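Long-range contacts in peptidase S15/CocE/NonD (Thaumarchaeota archaeon SCGC AB-539-E09, PDB 4PF1), which acts as an aminopeptidase, probably a serine peptidase of the alpha/beta hydrolase fold that cleaves residues from the amino ends of peptides: residues Pro68-Arg73 with Gly108-Glu113; Val505-Val510 with His564-Gly569. One frame throughout, in Å; residues are numbered along the deposited sequence.

Contact 1. Residues Pro68-Arg73 with Gly108-Glu113; sequences PYHAER and GKYGSE
H70 and Y110 form an offset stack across this contact, their ring centroids 4.2 Å apart and their planes only 11° from parallel. The imidazole lies over one side of the phenol, where H70 CG comes 3.4 Å from Y110 CD1, while the methylene enters the middle of the same face in a CH-pi contact, H70 CB being 3.6 Å from the centroid of the Y110 ring. Setting H70 CG anti to its own N (chi1 -151°) lays the imidazole flat on the phenol; R73 N lies over the opposite face of the imidazole, toward its rim.

Two polar groups lie beside the stack, with no hydrogen bond between the segments. P68 O meets the phenol edge in plane, 3.4 Å from Y110 CE2, and is itself bonded to Q214 NE2. R73 NH1 stays a long 4.0 Å from Y110 OH.

Apolar contact is slight: P68 CB rests 4.0 Å from K109 CG; the lysine then bends and takes NZ away to R218 O, Q214 O and N220 OD1.

Y110 is presented by a type II' turn, closed by S112 N to K109 O at 3.0 Å, and H70 is the N-cap of the helix starting at A71. The connection between strand 60-67 and that helix also carries Y69, whose OH is hydrogen-bonded to Y210 OH near the probable Ser-His-Asp triad; Y69 probably corresponds to the oxyanion-hole tyrosine of the related cocaine esterase.

Contact 2. Residues Val505-Val510 with His564-Gly569; sequences VKIIDV and HTFLPG
Strand 505-510 and the short strand 564-566 pass with their axes 9.0 Å apart and their directions 52° from parallel, closest where D509 CA and F566 CA are 6.8 Å apart. Rather than pairing as neighbours in one sheet, they meet through side chains. The straight bond between them runs from H564 NE2 to D509 OD2, 2.6 Å long with an angle of 168° at the hydrogen; the acceptor lies in the imidazole plane and offers its anti lone pair, with the carboxylate turned nearly perpendicular to the ring. D509 CG stands anti to the backbone N (chi1 179°), which carries the carboxylate out to the histidine. A water is the second donor to D509 OD2, at 2.8 Å, and also donates to T565 O at 2.7 Å while accepting from L567 N.

Strand 502-510 belongs to a four-stranded antiparallel sheet and strand 562-566 pairs with 482-486, so the bond ties two sheets of the C-terminal domain, assigned to the galactose-binding-like clan. D509 OD1 is taken by H570 ND1, and an alanine in place of D509 would probably leave H564 NE2 and H570 ND1 without this acceptor and the water without one of its anchors. Alongside D509, F566 CE1 lies 3.7 Å from D509 CB, and I507 CG2 approaches the phenyl edge. H564 CD2 sits over the centre of that phenyl, and L528 touches both rings.

How the contacts relate
Contact 1 closes before contact 2 opens along the chain, and the two lie on opposite sides of the chain's centre, their own centres 43 Å apart and their nearest atoms about 26 Å apart. They share no sheet. Contact 1 joins the loop and helix start after strand 60-67 to the loop after strand 100-105, neighbours in the ten-stranded mixed sheet of the catalytic alpha/beta hydrolase part. Contact 2 lies within the mainly beta, non-catalytic C-terminal part, between its antiparallel sheets. Contact 1 thus packs two connections at the ends of neighbouring strands, one carrying Y69 near the probable triad, whereas contact 2 fastens strands inside the second domain; no direct touch links them.

Contact 1. Residues Pro68-Arg73 with Gly108-Glu113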
loop_
_atom_site.group_PDB
_atom_site.type_symbol
_atom_site.label_atom_id
_atom_site.label_comp_id
_atom_site.label_asym_id
_atom_site.label_seq_id
_atom_site.Cartn_x
_atom_site.Cartn_y
_atom_site.Cartn_z
ATOM N N PRO A 68 8.831 -32.721 7.699
ATOM C CA PRO A 68 7.806 -32.916 8.734
ATOM C C PRO A 68 6.659 -31.891 8.551
ATOM O O PRO A 68 5.891 -31.659 9.488
ATOM C CB PRO A 68 8.586 -32.639 10.016
ATOM C CG PRO A 68 9.570 -31.533 9.597
ATOM C CD PRO A 68 9.762 -31.634 8.085
ATOM N N TYR A 69 6.580 -31.235 7.355
ATOM C CA TYR A 69 5.625 -30.149 7.098
ATOM C C TYR A 69 4.595 -30.456 5.998
ATOM O O TYR A 69 4.232 -29.554 5.235
ATOM C CB TYR A 69 6.371 -28.835 6.762
ATOM C CG TYR A 69 7.423 -28.445 7.780
ATOM C CD1 TYR A 69 7.086 -28.233 9.115
ATOM C CD2 TYR A 69 8.749 -28.254 7.404
ATOM C CE1 TYR A 69 8.050 -27.884 10.057
ATOM C CE2 TYR A 69 9.723 -27.909 8.339
ATOM C CZ TYR A 69 9.368 -27.719 9.664
ATOM O OH TYR A 69 10.319 -27.373 10.592
ATOM N N HIS A 70 4.065 -31.700 5.969
ATOM C CA HIS A 70 2.978 -32.131 5.070
ATOM C C HIS A 70 3.421 -32.176 3.593
ATOM O O HIS A 70 3.196 -31.218 2.848
ATOM C CB HIS A 70 1.740 -31.209 5.243
ATOM C CG HIS A 70 0.419 -31.851 4.959
ATOM N ND1 HIS A 70 0.323 -33.153 4.495
ATOM C CD2 HIS A 70 -0.826 -31.349 5.115
ATOM C CE1 HIS A 70 -0.971 -33.391 4.367
ATOM N NE2 HIS A 70 -1.701 -32.337 4.732
ATOM N N ALA A 71 3.999 -33.321 3.169
ATOM C CA ALA A 71 4.468 -33.558 1.796
ATOM C C ALA A 71 3.371 -33.286 0.757
ATOM O O ALA A 71 3.672 -32.763 -0.315
ATOM C CB ALA A 71 4.971 -34.987 1.655
ATOM N N GLU A 72 2.098 -33.622 1.088
ATOM C CA GLU A 72 0.947 -33.414 0.208
ATOM C C GLU A 72 0.623 -31.914 0.041
ATOM O O GLU A 72 0.073 -31.527 -0.990
ATOM C CB GLU A 72 -0.282 -34.193 0.714
ATOM C CG GLU A 72 -0.403 -35.572 0.083
ATOM C CD GLU A 72 -1.333 -36.556 0.769
ATOM O OE1 GLU A 72 -2.562 -36.316 0.774
ATOM O OE2 GLU A 72 -0.838 -37.609 1.231
ATOM N N ARG A 73 0.995 -31.075 1.033
ATOM C CA ARG A 73 0.796 -29.627 0.946
ATOM C C ARG A 73 2.031 -28.951 0.334
ATOM O O ARG A 73 1.874 -28.021 -0.452
ATOM C CB ARG A 73 0.451 -29.014 2.309
ATOM C CG ARG A 73 -0.224 -27.640 2.185
ATOM C CD ARG A 73 -0.572 -27.023 3.526
ATOM N NE ARG A 73 0.619 -26.591 4.261
ATOM C CZ ARG A 73 0.945 -27.028 5.474
ATOM N NH1 ARG A 73 0.169 -27.904 6.104
ATOM N NH2 ARG A 73 2.044 -26.587 6.070
ATOM N N GLY A 108 6.419 -40.652 11.568
ATOM C CA GLY A 108 5.556 -40.106 12.608
ATOM C C GLY A 108 4.816 -38.820 12.295
ATOM O O GLY A 108 4.105 -38.305 13.163
ATOM N N LYS A 109 4.966 -38.276 11.066
ATOM C CA LYS A 109 4.301 -37.024 10.703
ATOM C C LYS A 109 3.307 -37.182 9.564
ATOM O O LYS A 109 3.579 -37.877 8.581
ATOM C CB LYS A 109 5.323 -35.919 10.349
ATOM C CG LYS A 109 6.044 -35.287 11.563
ATOM C CD LYS A 109 5.101 -34.795 12.691
ATOM C CE LYS A 109 4.255 -33.599 12.299
ATOM N NZ LYS A 109 3.110 -33.415 13.219
ATOM N N TYR A 110 2.151 -36.492 9.707
ATOM C CA TYR A 110 1.051 -36.384 8.747
ATOM C C TYR A 110 0.600 -37.741 8.163
ATOM O O TYR A 110 -0.089 -38.494 8.848
ATOM C CB TYR A 110 1.405 -35.389 7.627
ATOM C CG TYR A 110 1.392 -33.944 8.084
ATOM C CD1 TYR A 110 0.219 -33.196 8.062
ATOM C CD2 TYR A 110 2.549 -33.330 8.555
ATOM C CE1 TYR A 110 0.196 -31.870 8.489
ATOM C CE2 TYR A 110 2.543 -31.998 8.971
ATOM C CZ TYR A 110 1.364 -31.270 8.931
ATOM O OH TYR A 110 1.347 -29.960 9.336
ATOM N N GLY A 111 0.967 -38.012 6.908
ATOM C CA GLY A 111 0.567 -39.225 6.200
ATOM C C GLY A 111 1.352 -40.472 6.544
ATOM O O GLY A 111 0.932 -41.578 6.193
ATOM N N SER A 112 2.516 -40.309 7.204
ATOM C CA SER A 112 3.393 -41.430 7.546
ATOM C C SER A 112 3.027 -42.083 8.871
ATOM O O SER A 112 2.486 -41.431 9.769
ATOM C CB SER A 112 4.848 -40.978 7.594
ATOM O OG SER A 112 5.341 -40.687 6.301
ATOM N N GLU A 113 3.358 -43.379 8.991
ATOM C CA GLU A 113 3.165 -44.175 10.199
ATOM C C GLU A 113 4.363 -43.995 11.133
ATOM O O GLU A 113 5.317 -43.282 10.794
ATOM C CB GLU A 113 3.003 -45.665 9.834
ATOM C CG GLU A 113 1.710 -45.997 9.116
ATOM C CD GLU A 113 1.635 -47.400 8.541
ATOM O OE1 GLU A 113 2.645 -48.139 8.614
ATOM O OE2 GLU A 113 0.559 -47.761 8.014
#

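Contact 2. Residues Val505-Val510 with His564-Gly569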
loop_
_atom_site.group_PDB
_atom_site.type_symbol
_atom_site.label_atom_id
_atom_site.label_comp_id
_atom_site.label_asym_id
_atom_site.label_seq_id
_atom_site.Cartn_x
_atom_site.Cartn_y
_atom_site.Cartn_z
ATOM N N VAL A 505 25.278 -8.683 22.023
ATOM C CA VAL A 505 26.242 -7.855 21.303
ATOM C C VAL A 505 25.744 -7.686 19.871
ATOM O O VAL A 505 25.478 -8.680 19.199
ATOM C CB VAL A 505 27.698 -8.417 21.357
ATOM C CG1 VAL A 505 28.661 -7.528 20.567
ATOM C CG2 VAL A 505 28.181 -8.570 22.799
ATOM N N LYS A 506 25.601 -6.425 19.415
ATOM C CA LYS A 506 25.140 -6.130 18.054
ATOM C C LYS A 506 26.173 -5.344 17.263
ATOM O O LYS A 506 26.713 -4.359 17.778
ATOM C CB LYS A 506 23.837 -5.316 18.067
ATOM C CG LYS A 506 22.727 -5.820 18.960
ATOM C CD LYS A 506 21.550 -4.873 18.829
ATOM C CE LYS A 506 20.607 -4.954 19.983
ATOM N NZ LYS A 506 19.754 -3.738 20.072
ATOM N N ILE A 507 26.407 -5.733 15.997
ATOM C CA ILE A 507 27.244 -4.971 15.062
ATOM C C ILE A 507 26.284 -4.290 14.101
ATOM O O ILE A 507 25.394 -4.946 13.554
ATOM C CB ILE A 507 28.321 -5.834 14.333
ATOM C CG1 ILE A 507 29.429 -6.264 15.312
ATOM C CG2 ILE A 507 28.917 -5.078 13.113
ATOM C CD1 ILE A 507 30.283 -7.345 14.807
ATOM N N ILE A 508 26.428 -2.981 13.929
ATOM C CA ILE A 508 25.504 -2.201 13.121
ATOM C C ILE A 508 26.242 -1.336 12.092
ATOM O O ILE A 508 27.308 -0.784 12.383
ATOM C CB ILE A 508 24.628 -1.329 14.082
ATOM C CG1 ILE A 508 23.565 -2.181 14.814
ATOM C CG2 ILE A 508 23.994 -0.121 13.389
ATOM C CD1 ILE A 508 23.431 -1.858 16.296
ATOM N N ASP A 509 25.642 -1.205 10.897
ATOM C CA ASP A 509 26.099 -0.282 9.879
ATOM C C ASP A 509 25.178 0.929 9.942
ATOM O O ASP A 509 23.997 0.813 9.613
ATOM C CB ASP A 509 26.095 -0.933 8.476
ATOM C CG ASP A 509 26.554 -0.008 7.346
ATOM O OD1 ASP A 509 26.236 1.198 7.397
ATOM O OD2 ASP A 509 27.181 -0.503 6.395
ATOM N N VAL A 510 25.693 2.067 10.422
ATOM C CA VAL A 510 24.919 3.307 10.499
ATOM C C VAL A 510 24.998 4.002 9.144
ATOM O O VAL A 510 26.077 4.423 8.729
ATOM C CB VAL A 510 25.379 4.251 11.648
ATOM C CG1 VAL A 510 24.431 5.438 11.798
ATOM C CG2 VAL A 510 25.505 3.500 12.963
ATOM N N HIS A 564 30.809 -7.764 4.178
ATOM C CA HIS A 564 30.240 -6.441 4.025
ATOM C C HIS A 564 31.275 -5.364 3.764
ATOM O O HIS A 564 32.410 -5.445 4.242
ATOM C CB HIS A 564 29.478 -6.107 5.325
ATOM C CG HIS A 564 28.693 -4.834 5.293
ATOM N ND1 HIS A 564 27.530 -4.727 4.556
ATOM C CD2 HIS A 564 28.891 -3.682 5.972
ATOM C CE1 HIS A 564 27.079 -3.504 4.778
ATOM N NE2 HIS A 564 27.859 -2.842 5.632
ATOM N N THR A 565 30.851 -4.322 3.048
ATOM C CA THR A 565 31.640 -3.125 2.857
ATOM C C THR A 565 30.925 -1.976 3.558
ATOM O O THR A 565 29.803 -1.631 3.188
ATOM C CB THR A 565 31.897 -2.835 1.363
ATOM O OG1 THR A 565 32.766 -3.836 0.843
ATOM C CG2 THR A 565 32.528 -1.463 1.134
ATOM N N PHE A 566 31.562 -1.412 4.590
ATOM C CA PHE A 566 31.080 -0.213 5.266
ATOM C C PHE A 566 31.496 0.956 4.373
ATOM O O PHE A 566 32.684 1.283 4.300
ATOM C CB PHE A 566 31.672 -0.100 6.684
ATOM C CG PHE A 566 31.189 -1.121 7.689
ATOM C CD1 PHE A 566 29.996 -0.930 8.381
ATOM C CD2 PHE A 566 31.956 -2.238 7.993
ATOM C CE1 PHE A 566 29.558 -1.865 9.325
ATOM C CE2 PHE A 566 31.521 -3.168 8.945
ATOM C CZ PHE A 566 30.325 -2.975 9.606
ATOM N N LEU A 567 30.547 1.481 3.589
ATOM C CA LEU A 567 30.812 2.504 2.573
ATOM C C LEU A 567 31.138 3.901 3.173
ATOM O O LEU A 567 30.829 4.148 4.339
ATOM C CB LEU A 567 29.606 2.605 1.609
ATOM C CG LEU A 567 29.399 1.427 0.650
ATOM C CD1 LEU A 567 27.988 1.423 0.094
ATOM C CD2 LEU A 567 30.409 1.456 -0.494
ATOM N N PRO A 568 31.764 4.831 2.384
ATOM C CA PRO A 568 32.059 6.177 2.924
ATOM C C PRO A 568 30.798 6.907 3.400
ATOM O O PRO A 568 29.740 6.798 2.772
ATOM C CB PRO A 568 32.708 6.902 1.739
ATOM C CG PRO A 568 33.226 5.819 0.865
ATOM C CD PRO A 568 32.244 4.700 0.992
ATOM N N GLY A 569 30.916 7.607 4.526
ATOM C CA GLY A 569 29.793 8.304 5.149
ATOM C C GLY A 569 29.064 7.446 6.168
ATOM O O GLY A 569 28.307 7.966 6.994
HETATM O O HOH W 1 27.806 0.119 3.774
HETATM O O HOH W 2 26.712 7.471 9.214
#